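Local coordinates for protein Ent-copalyl diphosphate synthase (Streptomyces platensis, PDB 5BP8) that belongs to the terpene cyclase family and has a mainly helical fold, with a C-terminal part akin to squalene-hopene cyclases, at residues H354-L359 / M379-L384; P347-N352 / W394-H399; P304-D309 / F338-V343. All coordinates share one frame; numbering follows the deposited sequence.

All three contacts are largely buried, and illustrate how chemistry follows position in a mainly helical fold. Contacts 1 and 2 both use helix 349-365: contact 1 packs its middle against helix 370-386 almost wholly with aliphatic side chains, whereas contact 2 fixes its N-terminal end to the loop before helix 402-416 through hydroxyls, amides and a carboxylate. Contact 3 does something similar at the start of the preceding helix, 307-319, adding an aromatic ring to the backbone bonds. Contacts 2 and 3 include partly exposed residues, whereas every touching residue of contact 1 is buried. Ile355 packs on Phe338 of contact 3, and Asn352 OD1 of contact 2 accepts from that phenylalanine's backbone N.

Contact 1: H354-L359 / M379-L384; sequences HILEAL and MISDWL
Ile380 rests against Ile355, Leu356 and Leu359 of the facing helix. The apolar contacts come from two of its branches. Its longer branch is extended (chi2 172°) and carries CD1 forward, where Ile380 CD1 lies 3.6 Å from Ile355 CG2; the two isoleucine side chains meet nearly at a right angle. Beside it, Leu359 CD1 stands looser, at 4.3 Å from Ile380 CD1. The shorter branch also meets the facing helix, with Ile380 CG2 at 3.9 Å from Leu356 CB. Leu356 then continues the apolar seam: its CG is anti to the backbone N (chi1 177°), and Leu356 CD2 touches Leu384 CD1 at 4.0 Å, methyl against methyl.

Polar atoms contribute little across the interface. Ser381 OG turns back to the backbone O of Ile377 in its own helix, which satisfies the hydroxyl, so that it packs against Leu356 as a small neutral surface, with Ser381 OG 4.0 Å from Leu356 CD2. No hydrogen bond joins the segments.

The axes pass 10.1 Å apart and run nearly antiparallel, as in a helical hairpin. Around this pair, helix 307-319 packs on Ile355 through Ser307 and Ala311, Phe338 from a loop touches both isoleucines, and helix 402-416 meets Leu384 through Cys409.

Contact 2: P347-N352 / W394-H399; sequences PSTSTN and WMDKWH. With SO4 (sulfate ion), chain B.
Thr349 and Asp396 lie side by side, running in opposite directions, and bury more surface here than any other residues of the two segments. Thr349 OG1 donates to the backbone O of Met395 at 2.8 Å, arriving from above the carbonyl plane and not along a lone pair, while its methyl CG2 turns to the Trp394 ring. Asp396 extends from its loop with CG anti to the backbone N (chi1 -178°), which delivers the carboxylate to the first turn of helix 349-365. Two donors grip each of its oxygens. Asp396 OD1 receives Ser348 OG on its syn lone pair at 2.6 Å, and Ser350 N, steeply above the carboxylate plane, at 2.9 Å in a nearly straight bond (166°). Asp396 OD2 accepts from Ser350 OG at 2.7 Å and from Trp398 N, on opposite faces of its plane; the latter bond closes an Asx turn. Ser348 is itself the N-cap, its OG accepting from Thr351 N. Lys397 flanks this network: its CD lies 3.8 Å from Ser348 CB, its CG sits over a face of the Trp398 ring, and NZ holds Thr346 O and the sulfate ion.

Four bonds thus fix the rotation of a buried carboxylate at a helix N-terminus, where the amide donors and the helix dipole would probably favour the ionised form.

Contact 3: P304-D309 / F338-V343; sequences PSDSDD and FSCFGV
Asp306 and Ser307 draw alongside Phe341 and Cys340, with CA atoms 5.0 Å apart for Asp306 and Phe341 and 4.8 Å for Ser307 and Cys340. The chain turns from loop into helix 307-319 at this point, while the facing segment stays irregular. One backbone bond joins them: Ser307 N donates to Cys340 O at 2.8 Å, nearly straight, in the carbonyl plane and on a lone pair. Next to it, Ser307 OG donates to Ser339 O at 2.6 Å, so that one residue grips two successive carbonyls. The loop's own shape is tied by Ser339 OG, which donates to Phe341 O.

Among the side chains, Asp306 works in two directions. Its CG sits between the backbone N and the carbonyl carbon (chi1 72°), which lets OD2 accept from Asp309 N as the N-cap of the helix. Its CB meanwhile lies over a face of the Phe341 ring in a CH-pi contact, 3.7 Å from the ring centroid and 14° off the normal. Pro304 CG approaches the edge of that ring, 4.0 Å from Phe341 CE2. Cys340 SG packs on Asp308 CB at 3.8 Å.

The sequence Asp306-Ser307-Asp308-Asp309 matches the DXDD signature of class II terpene cyclases, and this contact takes in its first three residues. Asp308 OD1 is hydrogen-bonded to His354 ND1 of helix 349-365, whose Thr351 also packs against Ser307, Asp308 and Cys340; helix 260-274 meets Asp308 and Asp309 through Trp266.

Contact 1: H354-L359 / M379-L384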
ATOM      1  N   HIS A 354      10.533   0.298  12.549  1.00 20.10           N
ATOM      2  CA  HIS A 354       9.956   1.580  12.886  1.00 20.54           C
ATOM      3  C   HIS A 354       9.725   1.729  14.410  1.00 20.81           C
ATOM      4  O   HIS A 354       9.897   2.820  14.975  1.00 21.41           O
ATOM      5  CB  HIS A 354       8.689   1.837  12.031  1.00 21.48           C
ATOM      6  CG  HIS A 354       9.001   1.975  10.572  1.00 22.58           C
ATOM      7  ND1 HIS A 354       8.120   1.622   9.566  1.00 23.02           N
ATOM      8  CD2 HIS A 354      10.121   2.412   9.952  1.00 23.82           C
ATOM      9  CE1 HIS A 354       8.694   1.826   8.396  1.00 23.16           C
ATOM     10  NE2 HIS A 354       9.910   2.296   8.599  1.00 23.80           N
ATOM     11  N   ILE A 355       9.406   0.627  15.064  1.00 20.45           N
ATOM     12  CA  ILE A 355       9.281   0.611  16.514  1.00 21.75           C
ATOM     13  C   ILE A 355      10.645   0.835  17.166  1.00 22.39           C
ATOM     14  O   ILE A 355      10.747   1.594  18.130  1.00 24.86           O
ATOM     15  CB  ILE A 355       8.598  -0.675  17.009  1.00 21.37           C
ATOM     16  CG1 ILE A 355       7.139  -0.635  16.551  1.00 20.57           C
ATOM     17  CG2 ILE A 355       8.584  -0.754  18.539  1.00 21.41           C
ATOM     18  CD1 ILE A 355       6.436  -1.949  16.619  1.00 21.28           C
ATOM     19  N   LEU A 356      11.677   0.233  16.610  1.00 22.70           N
ATOM     20  CA  LEU A 356      13.038   0.490  17.102  1.00 23.87           C
ATOM     21  C   LEU A 356      13.388   1.975  17.027  1.00 25.24           C
ATOM     22  O   LEU A 356      13.973   2.537  17.983  1.00 25.22           O
ATOM     23  CB  LEU A 356      14.051  -0.364  16.368  1.00 23.97           C
ATOM     24  CG  LEU A 356      15.528  -0.164  16.727  1.00 24.15           C
ATOM     25  CD1 LEU A 356      15.737  -0.414  18.202  1.00 25.42           C
ATOM     26  CD2 LEU A 356      16.417  -1.075  15.936  1.00 24.17           C
ATOM     27  N   GLU A 357      13.019   2.634  15.926  1.00 24.04           N
ATOM     28  CA  GLU A 357      13.247   4.065  15.805  1.00 24.93           C
ATOM     29  C   GLU A 357      12.448   4.871  16.826  1.00 26.07           C
ATOM     30  O   GLU A 357      13.003   5.776  17.457  1.00 26.25           O
ATOM     31  CB  GLU A 357      12.960   4.577  14.401  1.00 26.24           C
ATOM     32  CG  GLU A 357      13.845   3.921  13.335  1.00 26.20           C
ATOM     33  CD  GLU A 357      13.512   4.395  11.937  1.00 28.34           C
ATOM     34  OE1 GLU A 357      12.285   4.547  11.633  1.00 28.31           O
ATOM     35  OE2 GLU A 357      14.473   4.619  11.158  1.00 29.88           O
ATOM     36  N   ALA A 358      11.153   4.600  16.963  1.00 25.63           N
ATOM     37  CA  ALA A 358      10.346   5.389  17.880  1.00 25.57           C
ATOM     38  C   ALA A 358      10.906   5.263  19.315  1.00 26.38           C
ATOM     39  O   ALA A 358      11.081   6.276  20.022  1.00 27.36           O
ATOM     40  CB  ALA A 358       8.906   4.959  17.842  1.00 24.82           C
ATOM     41  N   LEU A 359      11.173   4.029  19.725  1.00 26.90           N
ATOM     42  CA  LEU A 359      11.678   3.765  21.076  1.00 28.39           C
ATOM     43  C   LEU A 359      13.082   4.315  21.276  1.00 30.17           C
ATOM     44  O   LEU A 359      13.345   5.035  22.258  1.00 30.55           O
ATOM     45  CB  LEU A 359      11.625   2.279  21.399  1.00 27.97           C
ATOM     46  CG  LEU A 359      10.234   1.659  21.400  1.00 26.53           C
ATOM     47  CD1 LEU A 359      10.339   0.209  21.799  1.00 26.74           C
ATOM     48  CD2 LEU A 359       9.244   2.378  22.304  1.00 27.09           C
HETATM   49  N   MSE A 379      15.920  -6.141  22.366  1.00 38.37           N
HETATM   50  CA  MSE A 379      15.291  -7.343  21.837  1.00 39.12           C
HETATM   51  C   MSE A 379      14.746  -7.262  20.408  1.00 37.35           C
HETATM   52  O   MSE A 379      14.631  -8.301  19.711  1.00 33.71           O
HETATM   53  CB  MSE A 379      14.062  -7.543  22.647  1.00 38.09           C
HETATM   54  CG  MSE A 379      13.327  -8.850  22.374  1.00 40.25           C
HETATM   55 SE   MSE A 379      11.674  -8.154  23.035  0.65 42.03          SE
HETATM   56  CE  MSE A 379      10.274  -9.459  23.327  1.00 33.76           C
ATOM     57  N   ILE A 380      14.327  -6.061  20.010  1.00 35.26           N
ATOM     58  CA  ILE A 380      13.937  -5.805  18.602  1.00 32.70           C
ATOM     59  C   ILE A 380      15.211  -5.858  17.757  1.00 33.78           C
ATOM     60  O   ILE A 380      15.243  -6.438  16.665  1.00 30.06           O
ATOM     61  CB  ILE A 380      13.300  -4.417  18.416  1.00 30.58           C
ATOM     62  CG1 ILE A 380      11.944  -4.335  19.114  1.00 29.56           C
ATOM     63  CG2 ILE A 380      13.132  -4.113  16.920  1.00 29.65           C
ATOM     64  CD1 ILE A 380      11.403  -2.932  19.103  1.00 30.11           C
ATOM     65  N   SER A 381      16.277  -5.250  18.275  1.00 36.30           N
ATOM     66  CA  SER A 381      17.614  -5.429  17.703  1.00 38.94           C
ATOM     67  C   SER A 381      17.967  -6.894  17.473  1.00 40.44           C
ATOM     68  O   SER A 381      18.300  -7.258  16.339  1.00 40.76           O
ATOM     69  CB  SER A 381      18.678  -4.770  18.575  1.00 43.30           C
ATOM     70  OG  SER A 381      18.524  -3.371  18.521  1.00 43.23           O
ATOM     71  N   ASP A 382      17.892  -7.723  18.520  1.00 43.42           N
ATOM     72  CA  ASP A 382      18.060  -9.183  18.381  1.00 44.69           C
ATOM     73  C   ASP A 382      17.330  -9.645  17.128  1.00 40.66           C
ATOM     74  O   ASP A 382      17.933 -10.162  16.196  1.00 35.27           O
ATOM     75  CB  ASP A 382      17.438  -9.980  19.549  1.00 50.29           C
ATOM     76  CG  ASP A 382      17.541 -11.515  19.343  1.00 57.98           C
ATOM     77  OD1 ASP A 382      18.658 -12.022  19.045  1.00 70.90           O
ATOM     78  OD2 ASP A 382      16.504 -12.215  19.459  1.00 61.61           O
ATOM     79  N   TRP A 383      16.021  -9.429  17.157  1.00 35.91           N
ATOM     80  CA  TRP A 383      15.100 -10.007  16.206  1.00 33.44           C
ATOM     81  C   TRP A 383      15.369  -9.546  14.767  1.00 30.68           C
ATOM     82  O   TRP A 383      15.347 -10.374  13.854  1.00 30.21           O
ATOM     83  CB  TRP A 383      13.672  -9.656  16.623  1.00 31.72           C
ATOM     84  CG  TRP A 383      12.640 -10.357  15.866  1.00 30.25           C
ATOM     85  CD1 TRP A 383      12.158 -11.602  16.075  1.00 30.02           C
ATOM     86  CD2 TRP A 383      11.940  -9.835  14.733  1.00 29.22           C
ATOM     87  NE1 TRP A 383      11.187 -11.894  15.154  1.00 31.92           N
ATOM     88  CE2 TRP A 383      11.045 -10.824  14.307  1.00 29.86           C
ATOM     89  CE3 TRP A 383      11.997  -8.623  14.046  1.00 29.38           C
ATOM     90  CZ2 TRP A 383      10.186 -10.640  13.218  1.00 30.49           C
ATOM     91  CZ3 TRP A 383      11.139  -8.438  12.956  1.00 29.63           C
ATOM     92  CH2 TRP A 383      10.265  -9.445  12.557  1.00 29.02           C
ATOM     93  N   LEU A 384      15.604  -8.251  14.562  1.00 29.28           N
ATOM     94  CA  LEU A 384      15.897  -7.742  13.211  1.00 28.52           C
ATOM     95  C   LEU A 384      17.163  -8.351  12.666  1.00 28.59           C
ATOM     96  O   LEU A 384      17.225  -8.780  11.523  1.00 26.15           O
ATOM     97  CB  LEU A 384      16.023  -6.228  13.188  1.00 27.61           C
ATOM     98  CG  LEU A 384      14.719  -5.450  13.375  1.00 27.60           C
ATOM     99  CD1 LEU A 384      15.041  -3.986  13.556  1.00 27.50           C
ATOM    100  CD2 LEU A 384      13.838  -5.664  12.154  1.00 27.13           C
TER

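Contact 2: P347-N352 / W394-H399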
ATOM      1  N   PRO A 347       4.815 -11.794  11.152  1.00 24.43           N
ATOM      2  CA  PRO A 347       5.363 -10.522  11.609  1.00 24.15           C
ATOM      3  C   PRO A 347       5.907  -9.660  10.478  1.00 22.26           C
ATOM      4  O   PRO A 347       6.282 -10.168   9.419  1.00 22.29           O
ATOM      5  CB  PRO A 347       6.544 -10.923  12.515  1.00 26.30           C
ATOM      6  CG  PRO A 347       6.607 -12.402  12.527  1.00 28.11           C
ATOM      7  CD  PRO A 347       5.709 -12.931  11.456  1.00 27.73           C
ATOM      8  N   SER A 348       5.989  -8.376  10.748  1.00 21.34           N
ATOM      9  CA  SER A 348       6.542  -7.397   9.844  1.00 20.49           C
ATOM     10  C   SER A 348       7.929  -6.937  10.298  1.00 21.27           C
ATOM     11  O   SER A 348       8.106  -6.470  11.429  1.00 21.94           O
ATOM     12  CB  SER A 348       5.609  -6.202   9.760  1.00 20.33           C
ATOM     13  OG  SER A 348       6.227  -5.122   9.095  1.00 20.02           O
ATOM     14  N   THR A 349       8.904  -7.035   9.408  1.00 20.84           N
ATOM     15  CA  THR A 349      10.264  -6.544   9.696  1.00 21.44           C
ATOM     16  C   THR A 349      10.300  -5.023   9.698  1.00 20.78           C
ATOM     17  O   THR A 349      10.903  -4.421  10.597  1.00 21.40           O
ATOM     18  CB  THR A 349      11.288  -7.071   8.669  1.00 21.71           C
ATOM     19  OG1 THR A 349      10.847  -6.738   7.337  1.00 22.33           O
ATOM     20  CG2 THR A 349      11.447  -8.579   8.793  1.00 22.36           C
ATOM     21  N   SER A 350       9.599  -4.383   8.743  1.00 19.77           N
ATOM     22  CA  SER A 350       9.590  -2.917   8.654  1.00 19.57           C
ATOM     23  C   SER A 350       8.908  -2.312   9.892  1.00 19.29           C
ATOM     24  O   SER A 350       9.323  -1.262  10.372  1.00 20.52           O
ATOM     25  CB  SER A 350       8.924  -2.406   7.345  1.00 19.71           C
ATOM     26  OG  SER A 350       7.530  -2.580   7.400  1.00 19.75           O
ATOM     27  N   THR A 351       7.871  -2.964  10.396  1.00 19.17           N
ATOM     28  CA  THR A 351       7.173  -2.496  11.594  1.00 19.51           C
ATOM     29  C   THR A 351       8.122  -2.489  12.806  1.00 20.19           C
ATOM     30  O   THR A 351       8.206  -1.506  13.548  1.00 21.22           O
ATOM     31  CB  THR A 351       5.941  -3.355  11.871  1.00 19.75           C
ATOM     32  OG1 THR A 351       5.018  -3.241  10.771  1.00 19.73           O
ATOM     33  CG2 THR A 351       5.226  -2.957  13.181  1.00 20.25           C
ATOM     34  N   ASN A 352       8.838  -3.586  12.988  1.00 21.37           N
ATOM     35  CA  ASN A 352       9.802  -3.671  14.084  1.00 22.32           C
ATOM     36  C   ASN A 352      10.924  -2.663  13.954  1.00 23.21           C
ATOM     37  O   ASN A 352      11.312  -2.048  14.954  1.00 22.44           O
ATOM     38  CB  ASN A 352      10.308  -5.094  14.247  1.00 23.43           C
ATOM     39  CG  ASN A 352       9.326  -5.960  15.015  1.00 25.55           C
ATOM     40  OD1 ASN A 352       9.426  -6.105  16.257  1.00 26.91           O
ATOM     41  ND2 ASN A 352       8.345  -6.507  14.311  1.00 25.52           N
ATOM     42  N   TRP A 394      16.541  -7.713   3.686  1.00 22.31           N
ATOM     43  CA  TRP A 394      15.367  -8.153   4.418  1.00 22.43           C
ATOM     44  C   TRP A 394      14.186  -8.137   3.430  1.00 21.97           C
ATOM     45  O   TRP A 394      14.292  -7.541   2.377  1.00 22.68           O
ATOM     46  CB  TRP A 394      15.004  -7.208   5.579  1.00 22.99           C
ATOM     47  CG  TRP A 394      15.836  -7.339   6.848  1.00 23.89           C
ATOM     48  CD1 TRP A 394      15.508  -8.030   7.979  1.00 24.29           C
ATOM     49  CD2 TRP A 394      17.075  -6.690   7.118  1.00 24.78           C
ATOM     50  NE1 TRP A 394      16.497  -7.878   8.933  1.00 25.26           N
ATOM     51  CE2 TRP A 394      17.452  -7.034   8.436  1.00 25.30           C
ATOM     52  CE3 TRP A 394      17.913  -5.857   6.371  1.00 25.08           C
ATOM     53  CZ2 TRP A 394      18.659  -6.581   9.020  1.00 27.33           C
ATOM     54  CZ3 TRP A 394      19.084  -5.384   6.952  1.00 26.88           C
ATOM     55  CH2 TRP A 394      19.455  -5.759   8.266  1.00 26.77           C
HETATM   56  N   MSE A 395      13.099  -8.794   3.802  1.00 21.78           N
HETATM   57  CA  MSE A 395      11.814  -8.671   3.097  1.00 23.04           C
HETATM   58  C   MSE A 395      10.794  -8.314   4.146  1.00 22.74           C
HETATM   59  O   MSE A 395      10.948  -8.666   5.322  1.00 22.04           O
HETATM   60  CB  MSE A 395      11.406  -9.993   2.457  1.00 25.65           C
HETATM   61  CG  MSE A 395      11.898 -10.204   1.028  1.00 30.78           C
HETATM   62 SE   MSE A 395      11.283  -8.826  -0.250  0.65 31.61          SE
HETATM   63  CE  MSE A 395       9.384  -9.115  -0.643  1.00 31.24           C
ATOM     64  N   ASP A 396       9.716  -7.648   3.724  1.00 21.44           N
ATOM     65  CA  ASP A 396       8.662  -7.219   4.629  1.00 21.62           C
ATOM     66  C   ASP A 396       7.306  -7.528   4.027  1.00 22.92           C
ATOM     67  O   ASP A 396       7.130  -7.459   2.812  1.00 21.74           O
ATOM     68  CB  ASP A 396       8.732  -5.726   4.902  1.00 21.72           C
ATOM     69  CG  ASP A 396       7.660  -5.262   5.876  1.00 22.17           C
ATOM     70  OD1 ASP A 396       7.660  -5.763   7.014  1.00 20.88           O
ATOM     71  OD2 ASP A 396       6.832  -4.380   5.521  1.00 22.13           O
ATOM     72  N   LYS A 397       6.359  -7.838   4.896  1.00 23.01           N
ATOM     73  CA  LYS A 397       5.015  -8.190   4.476  1.00 23.92           C
ATOM     74  C   LYS A 397       4.228  -7.070   3.821  1.00 21.61           C
ATOM     75  O   LYS A 397       3.250  -7.353   3.152  1.00 22.94           O
ATOM     76  CB  LYS A 397       4.204  -8.745   5.670  1.00 23.66           C
ATOM     77  CG  LYS A 397       3.765  -7.710   6.680  1.00 24.30           C
ATOM     78  CD  LYS A 397       3.142  -8.361   7.920  1.00 24.59           C
ATOM     79  CE  LYS A 397       1.795  -8.992   7.619  1.00 23.78           C
ATOM     80  NZ  LYS A 397       1.123  -9.439   8.869  1.00 23.75           N
ATOM     81  N   TRP A 398       4.549  -5.800   4.086  1.00 21.69           N
ATOM     82  CA  TRP A 398       3.719  -4.690   3.606  1.00 20.58           C
ATOM     83  C   TRP A 398       4.116  -4.160   2.221  1.00 19.85           C
ATOM     84  O   TRP A 398       3.455  -3.281   1.717  1.00 19.16           O
ATOM     85  CB  TRP A 398       3.739  -3.506   4.592  1.00 22.32           C
ATOM     86  CG  TRP A 398       3.227  -3.884   5.970  1.00 23.71           C
ATOM     87  CD1 TRP A 398       3.889  -3.738   7.157  1.00 24.50           C
ATOM     88  CD2 TRP A 398       1.959  -4.498   6.288  1.00 24.27           C
ATOM     89  NE1 TRP A 398       3.097  -4.204   8.200  1.00 24.26           N
ATOM     90  CE2 TRP A 398       1.920  -4.684   7.690  1.00 24.79           C
ATOM     91  CE3 TRP A 398       0.855  -4.902   5.526  1.00 25.85           C
ATOM     92  CZ2 TRP A 398       0.827  -5.279   8.340  1.00 26.06           C
ATOM     93  CZ3 TRP A 398      -0.236  -5.495   6.178  1.00 26.78           C
ATOM     94  CH2 TRP A 398      -0.243  -5.666   7.571  1.00 26.47           C
ATOM     95  N   HIS A 399       5.192  -4.667   1.639  1.00 18.42           N
ATOM     96  CA  HIS A 399       5.777  -4.045   0.467  1.00 17.44           C
ATOM     97  C   HIS A 399       6.366  -5.130  -0.415  1.00 17.46           C
ATOM     98  O   HIS A 399       7.017  -6.068   0.054  1.00 18.41           O
ATOM     99  CB  HIS A 399       6.800  -3.028   0.935  1.00 17.58           C
ATOM    100  CG  HIS A 399       7.122  -1.944  -0.041  1.00 16.76           C
ATOM    101  ND1 HIS A 399       7.843  -2.157  -1.194  1.00 16.43           N
ATOM    102  CD2 HIS A 399       6.879  -0.618   0.001  1.00 16.92           C
ATOM    103  CE1 HIS A 399       8.020  -1.017  -1.822  1.00 16.77           C
ATOM    104  NE2 HIS A 399       7.454  -0.062  -1.108  1.00 16.90           N
TER
HETATM  105  S   SO4 B 701      -1.468 -11.851   8.458  1.00 28.83           S
HETATM  106  O1  SO4 B 701      -0.038 -12.109   8.764  1.00 26.61           O
HETATM  107  O2  SO4 B 701      -2.277 -12.652   9.438  1.00 29.35           O
HETATM  108  O3  SO4 B 701      -1.803 -10.452   8.481  1.00 30.14           O
HETATM  109  O4  SO4 B 701      -1.734 -12.404   7.119  1.00 29.82           O
HETATM  110  O   HOH W   1       7.679  -9.292   7.199  1.00 23.47           O

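Contact 3: P304-D309 / F338-V343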
ATOM      1  N   PRO A 304      -8.355   0.542  11.777  1.00 22.31           N
ATOM      2  CA  PRO A 304      -7.891   0.186  13.122  1.00 22.17           C
ATOM      3  C   PRO A 304      -6.450   0.586  13.299  1.00 20.68           C
ATOM      4  O   PRO A 304      -5.682   0.611  12.330  1.00 19.86           O
ATOM      5  CB  PRO A 304      -8.032  -1.352  13.158  1.00 23.91           C
ATOM      6  CG  PRO A 304      -8.029  -1.785  11.739  1.00 22.91           C
ATOM      7  CD  PRO A 304      -8.558  -0.649  10.927  1.00 23.70           C
ATOM      8  N   SER A 305      -6.075   0.886  14.536  1.00 20.65           N
ATOM      9  CA  SER A 305      -4.714   1.280  14.866  1.00 22.07           C
ATOM     10  C   SER A 305      -3.748   0.152  14.607  1.00 21.18           C
ATOM     11  O   SER A 305      -4.112  -1.032  14.715  1.00 21.98           O
ATOM     12  CB  SER A 305      -4.640   1.725  16.332  1.00 24.86           C
ATOM     13  OG  SER A 305      -5.363   2.959  16.459  1.00 28.83           O
ATOM     14  N   ASP A 306      -2.521   0.503  14.233  1.00 19.92           N
ATOM     15  CA  ASP A 306      -1.481  -0.480  14.034  1.00 19.61           C
ATOM     16  C   ASP A 306      -0.170   0.084  14.510  1.00 18.69           C
ATOM     17  O   ASP A 306       0.030   1.295  14.519  1.00 19.40           O
ATOM     18  CB  ASP A 306      -1.369  -0.928  12.556  1.00 19.90           C
ATOM     19  CG  ASP A 306      -0.778   0.138  11.672  1.00 19.75           C
ATOM     20  OD1 ASP A 306      -1.538   0.970  11.124  1.00 20.25           O
ATOM     21  OD2 ASP A 306       0.457   0.132  11.516  1.00 19.50           O
ATOM     22  N   SER A 307       0.754  -0.790  14.872  1.00 19.70           N
ATOM     23  CA  SER A 307       1.983  -0.321  15.485  1.00 20.14           C
ATOM     24  C   SER A 307       2.969   0.319  14.510  1.00 20.61           C
ATOM     25  O   SER A 307       3.824   1.099  14.929  1.00 21.03           O
ATOM     26  CB  SER A 307       2.683  -1.438  16.256  1.00 20.87           C
ATOM     27  OG  SER A 307       3.147  -2.492  15.437  1.00 20.42           O
ATOM     28  N   ASP A 308       2.871  -0.008  13.220  1.00 20.19           N
ATOM     29  CA  ASP A 308       3.783   0.585  12.251  1.00 20.33           C
ATOM     30  C   ASP A 308       3.468   2.062  12.113  1.00 19.07           C
ATOM     31  O   ASP A 308       4.356   2.912  12.269  1.00 19.58           O
ATOM     32  CB  ASP A 308       3.710  -0.150  10.918  1.00 21.00           C
ATOM     33  CG  ASP A 308       4.818   0.248   9.947  1.00 23.04           C
ATOM     34  OD1 ASP A 308       5.980   0.465  10.397  1.00 22.82           O
ATOM     35  OD2 ASP A 308       4.517   0.287   8.704  1.00 22.08           O
ATOM     36  N   ASP A 309       2.202   2.384  11.821  1.00 19.18           N
ATOM     37  CA  ASP A 309       1.785   3.747  11.752  1.00 18.90           C
ATOM     38  C   ASP A 309       1.981   4.470  13.089  1.00 19.57           C
ATOM     39  O   ASP A 309       2.414   5.631  13.105  1.00 19.05           O
ATOM     40  CB  ASP A 309       0.324   3.846  11.313  1.00 19.32           C
ATOM     41  CG  ASP A 309       0.151   3.512   9.852  1.00 20.77           C
ATOM     42  OD1 ASP A 309       0.776   4.203   9.036  1.00 20.59           O
ATOM     43  OD2 ASP A 309      -0.570   2.533   9.536  1.00 20.95           O
ATOM     44  N   PHE A 338       7.590  -7.271  18.083  1.00 25.94           N
ATOM     45  CA  PHE A 338       6.310  -6.593  18.182  1.00 25.98           C
ATOM     46  C   PHE A 338       5.415  -6.963  17.018  1.00 25.14           C
ATOM     47  O   PHE A 338       5.896  -7.069  15.887  1.00 23.17           O
ATOM     48  CB  PHE A 338       6.511  -5.076  18.185  1.00 25.72           C
ATOM     49  CG  PHE A 338       6.967  -4.529  19.513  1.00 26.20           C
ATOM     50  CD1 PHE A 338       8.264  -4.787  19.983  1.00 25.81           C
ATOM     51  CD2 PHE A 338       6.118  -3.763  20.282  1.00 25.62           C
ATOM     52  CE1 PHE A 338       8.676  -4.292  21.204  1.00 27.12           C
ATOM     53  CE2 PHE A 338       6.524  -3.276  21.519  1.00 26.81           C
ATOM     54  CZ  PHE A 338       7.801  -3.542  21.973  1.00 26.24           C
ATOM     55  N   SER A 339       4.129  -7.140  17.281  1.00 25.31           N
ATOM     56  CA  SER A 339       3.175  -7.347  16.187  1.00 24.67           C
ATOM     57  C   SER A 339       2.772  -6.003  15.586  1.00 24.35           C
ATOM     58  O   SER A 339       2.951  -4.963  16.209  1.00 23.39           O
ATOM     59  CB  SER A 339       1.923  -8.073  16.651  1.00 26.08           C
ATOM     60  OG  SER A 339       1.219  -7.276  17.585  1.00 28.28           O
ATOM     61  N   CYS A 340       2.220  -6.039  14.372  1.00 23.06           N
ATOM     62  CA  CYS A 340       1.801  -4.811  13.686  1.00 22.49           C
ATOM     63  C   CYS A 340       0.336  -4.517  13.994  1.00 22.97           C
ATOM     64  O   CYS A 340      -0.036  -3.398  14.412  1.00 21.61           O
ATOM     65  CB  CYS A 340       2.028  -4.918  12.171  1.00 22.27           C
ATOM     66  SG  CYS A 340       1.667  -3.356  11.315  1.00 22.73           S
ATOM     67  N   PHE A 341      -0.495  -5.544  13.841  1.00 23.59           N
ATOM     68  CA  PHE A 341      -1.866  -5.496  14.327  1.00 24.85           C
ATOM     69  C   PHE A 341      -1.935  -6.373  15.562  1.00 25.96           C
ATOM     70  O   PHE A 341      -0.964  -7.073  15.915  1.00 26.54           O
ATOM     71  CB  PHE A 341      -2.851  -5.910  13.237  1.00 25.14           C
ATOM     72  CG  PHE A 341      -3.043  -4.867  12.181  1.00 26.18           C
ATOM     73  CD1 PHE A 341      -2.163  -4.772  11.101  1.00 26.76           C
ATOM     74  CD2 PHE A 341      -4.088  -3.958  12.261  1.00 26.11           C
ATOM     75  CE1 PHE A 341      -2.330  -3.800  10.137  1.00 27.21           C
ATOM     76  CE2 PHE A 341      -4.252  -2.979  11.299  1.00 26.15           C
ATOM     77  CZ  PHE A 341      -3.394  -2.910  10.223  1.00 27.08           C
ATOM     78  N   GLY A 342      -3.043  -6.322  16.279  1.00 25.75           N
ATOM     79  CA  GLY A 342      -3.129  -7.137  17.508  1.00 26.03           C
ATOM     80  C   GLY A 342      -3.034  -8.638  17.254  1.00 24.90           C
ATOM     81  O   GLY A 342      -2.388  -9.372  18.021  1.00 25.20           O
ATOM     82  N   VAL A 343      -3.668  -9.075  16.165  1.00 23.45           N
ATOM     83  CA  VAL A 343      -3.684 -10.452  15.738  1.00 23.50           C
ATOM     84  C   VAL A 343      -3.098 -10.501  14.327  1.00 23.54           C
ATOM     85  O   VAL A 343      -3.545  -9.765  13.450  1.00 23.04           O
ATOM     86  CB  VAL A 343      -5.113 -11.034  15.689  1.00 23.60           C
ATOM     87  CG1 VAL A 343      -5.054 -12.504  15.279  1.00 24.46           C
ATOM     88  CG2 VAL A 343      -5.793 -10.905  17.048  1.00 24.49           C
TER